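Local atomic coordinates of RagA protein (Porphyromonas gingivalis, PDB entry 6SLN), a protein that is an outer-membrane beta-barrel of the TonB-dependent receptor family that probably takes up peptides with a partner protein. Residues Asn791-Ala799 with Gln915-Asn923. Sequence-based numbering, arbitrary orientation.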
loop_
_atom_site.group_PDB
_atom_site.type_symbol
_atom_site.label_atom_id
_atom_site.label_comp_id
_atom_site.label_asym_id
_atom_site.label_seq_id
_atom_site.Cartn_x
_atom_site.Cartn_y
_atom_site.Cartn_z
ATOM N N ASN A 791 -38.733 21.236 3.072
ATOM C CA ASN A 791 -38.392 20.120 2.197
ATOM C C ASN A 791 -39.542 19.129 2.209
ATOM O O ASN A 791 -39.875 18.565 3.259
ATOM C CB ASN A 791 -37.105 19.462 2.704
ATOM C CG ASN A 791 -36.507 18.477 1.715
ATOM O OD1 ASN A 791 -36.947 18.392 0.566
ATOM N ND2 ASN A 791 -35.500 17.731 2.156
ATOM N N SER A 792 -40.190 18.969 1.058
ATOM C CA SER A 792 -41.454 18.253 0.981
ATOM C C SER A 792 -41.418 17.208 -0.129
ATOM O O SER A 792 -40.541 17.219 -0.998
ATOM C CB SER A 792 -42.625 19.224 0.763
ATOM O OG SER A 792 -42.797 20.054 1.903
ATOM N N PHE A 793 -42.374 16.279 -0.075
ATOM C CA PHE A 793 -42.436 15.236 -1.089
ATOM C C PHE A 793 -43.102 15.764 -2.357
ATOM O O PHE A 793 -43.836 16.757 -2.345
ATOM C CB PHE A 793 -43.155 13.991 -0.550
ATOM C CG PHE A 793 -42.292 13.158 0.355
ATOM C CD1 PHE A 793 -41.338 12.291 -0.181
ATOM C CD2 PHE A 793 -42.387 13.275 1.737
ATOM C CE1 PHE A 793 -40.528 11.542 0.631
ATOM C CE2 PHE A 793 -41.562 12.527 2.559
ATOM C CZ PHE A 793 -40.637 11.657 1.999
ATOM N N TYR A 794 -42.824 15.092 -3.467
ATOM C CA TYR A 794 -43.237 15.604 -4.769
ATOM C C TYR A 794 -43.532 14.409 -5.660
ATOM O O TYR A 794 -42.612 13.665 -6.029
ATOM C CB TYR A 794 -42.153 16.508 -5.370
ATOM C CG TYR A 794 -42.574 17.230 -6.641
ATOM C CD1 TYR A 794 -42.325 16.673 -7.899
ATOM C CD2 TYR A 794 -43.228 18.464 -6.585
ATOM C CE1 TYR A 794 -42.705 17.324 -9.058
ATOM C CE2 TYR A 794 -43.614 19.127 -7.742
ATOM C CZ TYR A 794 -43.351 18.550 -8.977
ATOM O OH TYR A 794 -43.735 19.191 -10.138
ATOM N N MET A 795 -44.808 14.227 -5.998
ATOM C CA MET A 795 -45.234 13.083 -6.796
ATOM C C MET A 795 -46.651 13.328 -7.288
ATOM O O MET A 795 -47.338 14.250 -6.837
ATOM C CB MET A 795 -45.173 11.778 -6.000
ATOM C CG MET A 795 -45.826 11.848 -4.630
ATOM S SD MET A 795 -45.212 10.538 -3.558
ATOM C CE MET A 795 -43.602 11.142 -3.091
ATOM N N ALA A 796 -47.070 12.496 -8.238
ATOM C CA ALA A 796 -48.474 12.467 -8.610
ATOM C C ALA A 796 -49.287 11.900 -7.457
ATOM O O ALA A 796 -48.771 11.157 -6.616
ATOM C CB ALA A 796 -48.685 11.633 -9.871
ATOM N N GLU A 797 -50.558 12.290 -7.395
ATOM C CA GLU A 797 -51.480 11.776 -6.387
ATOM C C GLU A 797 -52.246 10.609 -6.995
ATOM O O GLU A 797 -53.116 10.804 -7.849
ATOM C CB GLU A 797 -52.423 12.868 -5.897
ATOM C CG GLU A 797 -51.687 14.066 -5.328
ATOM C CD GLU A 797 -52.584 14.980 -4.522
ATOM O OE1 GLU A 797 -53.828 14.840 -4.600
ATOM O OE2 GLU A 797 -52.036 15.844 -3.809
ATOM N N TYR A 798 -51.895 9.398 -6.563
ATOM C CA TYR A 798 -52.533 8.177 -7.034
ATOM C C TYR A 798 -54.009 8.190 -6.678
ATOM O O TYR A 798 -54.371 8.463 -5.532
ATOM C CB TYR A 798 -51.843 6.962 -6.400
ATOM C CG TYR A 798 -52.370 5.649 -6.912
ATOM C CD1 TYR A 798 -52.071 5.217 -8.195
ATOM C CD2 TYR A 798 -53.185 4.846 -6.118
ATOM C CE1 TYR A 798 -52.566 4.026 -8.671
ATOM C CE2 TYR A 798 -53.672 3.653 -6.582
ATOM C CZ TYR A 798 -53.360 3.250 -7.859
ATOM O OH TYR A 798 -53.847 2.061 -8.337
ATOM N N ALA A 799 -54.868 7.917 -7.659
ATOM C CA ALA A 799 -56.306 7.870 -7.383
ATOM C C ALA A 799 -56.737 6.428 -7.128
ATOM O O ALA A 799 -56.876 5.999 -5.976
ATOM C CB ALA A 799 -57.115 8.486 -8.532
ATOM N N GLN A 915 -46.087 3.667 -10.685
ATOM C CA GLN A 915 -45.354 4.920 -10.654
ATOM C C GLN A 915 -44.999 5.239 -9.213
ATOM O O GLN A 915 -45.490 4.605 -8.272
ATOM C CB GLN A 915 -46.158 6.053 -11.293
ATOM C CG GLN A 915 -46.574 5.771 -12.731
ATOM C CD GLN A 915 -45.408 5.688 -13.711
ATOM O OE1 GLN A 915 -44.268 6.062 -13.396
ATOM N NE2 GLN A 915 -45.698 5.215 -14.920
ATOM N N PHE A 916 -44.117 6.218 -9.042
ATOM C CA PHE A 916 -43.673 6.599 -7.706
ATOM C C PHE A 916 -44.567 7.705 -7.154
ATOM O O PHE A 916 -44.119 8.807 -6.839
ATOM C CB PHE A 916 -42.209 7.012 -7.741
ATOM C CG PHE A 916 -41.266 5.853 -7.583
ATOM C CD1 PHE A 916 -41.151 5.213 -6.360
ATOM C CD2 PHE A 916 -40.525 5.388 -8.653
ATOM C CE1 PHE A 916 -40.305 4.144 -6.192
ATOM C CE2 PHE A 916 -39.663 4.307 -8.494
ATOM C CZ PHE A 916 -39.555 3.683 -7.263
ATOM N N ASP A 917 -45.860 7.383 -7.046
ATOM C CA ASP A 917 -46.850 8.362 -6.620
ATOM C C ASP A 917 -47.160 8.211 -5.140
ATOM O O ASP A 917 -46.326 7.703 -4.393
ATOM C CB ASP A 917 -48.116 8.225 -7.452
ATOM C CG ASP A 917 -48.558 6.792 -7.593
ATOM O OD1 ASP A 917 -48.657 6.103 -6.560
ATOM O OD2 ASP A 917 -48.810 6.365 -8.739
ATOM N N THR A 918 -48.352 8.633 -4.709
ATOM C CA THR A 918 -48.657 8.661 -3.280
ATOM C C THR A 918 -48.897 7.272 -2.688
ATOM O O THR A 918 -48.687 7.086 -1.486
ATOM C CB THR A 918 -49.863 9.544 -3.023
ATOM O OG1 THR A 918 -50.795 9.369 -4.095
ATOM C CG2 THR A 918 -49.430 10.989 -2.920
ATOM N N HIS A 919 -49.379 6.303 -3.472
ATOM C CA HIS A 919 -49.143 4.915 -3.098
ATOM C C HIS A 919 -47.640 4.713 -3.176
ATOM O O HIS A 919 -46.986 5.284 -4.046
ATOM C CB HIS A 919 -49.873 3.934 -4.021
ATOM C CG HIS A 919 -48.992 3.309 -5.060
ATOM N ND1 HIS A 919 -48.787 3.877 -6.299
ATOM C CD2 HIS A 919 -48.240 2.181 -5.035
ATOM C CE1 HIS A 919 -47.952 3.125 -6.995
ATOM N NE2 HIS A 919 -47.603 2.090 -6.250
ATOM N N LEU A 920 -47.096 3.933 -2.250
ATOM C CA LEU A 920 -45.657 3.865 -1.973
ATOM C C LEU A 920 -45.214 4.956 -1.008
ATOM O O LEU A 920 -44.204 4.777 -0.326
ATOM C CB LEU A 920 -44.769 3.936 -3.228
ATOM C CG LEU A 920 -45.006 2.931 -4.354
ATOM C CD1 LEU A 920 -43.833 2.909 -5.310
ATOM C CD2 LEU A 920 -45.268 1.548 -3.794
ATOM N N LEU A 921 -45.913 6.087 -0.921
ATOM C CA LEU A 921 -45.547 7.075 0.102
ATOM C C LEU A 921 -46.243 6.689 1.400
ATOM O O LEU A 921 -47.428 6.950 1.576
ATOM C CB LEU A 921 -45.910 8.496 -0.314
ATOM C CG LEU A 921 -45.397 9.582 0.652
ATOM C CD1 LEU A 921 -43.854 9.528 0.838
ATOM C CD2 LEU A 921 -45.882 10.995 0.244
ATOM N N GLU A 922 -45.512 6.080 2.324
ATOM C CA GLU A 922 -46.124 5.545 3.529
ATOM C C GLU A 922 -45.797 6.391 4.750
ATOM O O GLU A 922 -44.718 6.978 4.850
ATOM C CB GLU A 922 -45.671 4.108 3.784
ATOM C CG GLU A 922 -46.090 3.129 2.716
ATOM C CD GLU A 922 -45.668 1.721 3.064
ATOM O OE1 GLU A 922 -45.770 1.374 4.260
ATOM O OE2 GLU A 922 -45.220 0.975 2.160
ATOM N N ASN A 923 -46.743 6.419 5.687
ATOM C CA ASN A 923 -46.523 6.969 7.019
ATOM C C ASN A 923 -45.502 6.155 7.805
ATOM O O ASN A 923 -45.855 5.160 8.459
ATOM C CB ASN A 923 -47.843 7.014 7.780
ATOM C CG ASN A 923 -47.754 7.834 9.033
ATOM O OD1 ASN A 923 -46.773 7.748 9.784
ATOM N ND2 ASN A 923 -48.767 8.655 9.267
HETATM O O HOH W 1 -45.660 10.160 -9.259
#
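Residues 791-799 run past the type II beta turn Thr918-Leu921, and the backbones come nearest at Ala796 and Asp917, whose CA atoms are 4.8 Å apart. Two hydrogen bonds join the segments there. Tyr798 N donates to Thr918 OG1 at 2.7 Å, while the bond from Thr918 N to Ala796 O is weak, bent to 120° at the hydrogen. Thr918 thus meets residues on both sides of Glu797, with its backbone N-H and with its hydroxyl. A water accepts from Ala796 N and donates weakly to Phe916 O.

Met795 lies against the backbone before the turn. Its CB rests on Phe916 O. Its SD lies against the Asp917 carbonyl and touches Leu921 CD2, and the bend at chi3 (76°) brings CE to the same methyl. Leu921 also reaches Phe793. Its CD1 sits over the centre of the phenyl face, 3.8 Å from the ring centroid, in a CH-pi contact almost along the ring normal.

Strand 792-802 is part of a small antiparallel sheet in the long insertion between barrel strands 752-764 and 844-853. The contact packs this sheet onto the loop and turn that lead into barrel strand 921-937. Phe916 stacks on Tyr877 of helix 874-879, and its side chain also packs on an apolar side chain of the bound peptide.

With CG anti to the backbone N (chi1 -176°), the Tyr798 ring is carried alongside the turn, where His919 meets one face. The pair is edge-to-face, with centroids 5.0 Å apart. The exact setting of the imidazole is doubtful, because ND1 is modelled too close to Asp917 OD1. Asp917 OD2 lies 3.5 Å from Tyr798 CD1. It also accepts a hydrogen bond from Trp810 NE1 on strand 807-812, in the same inserted sheet.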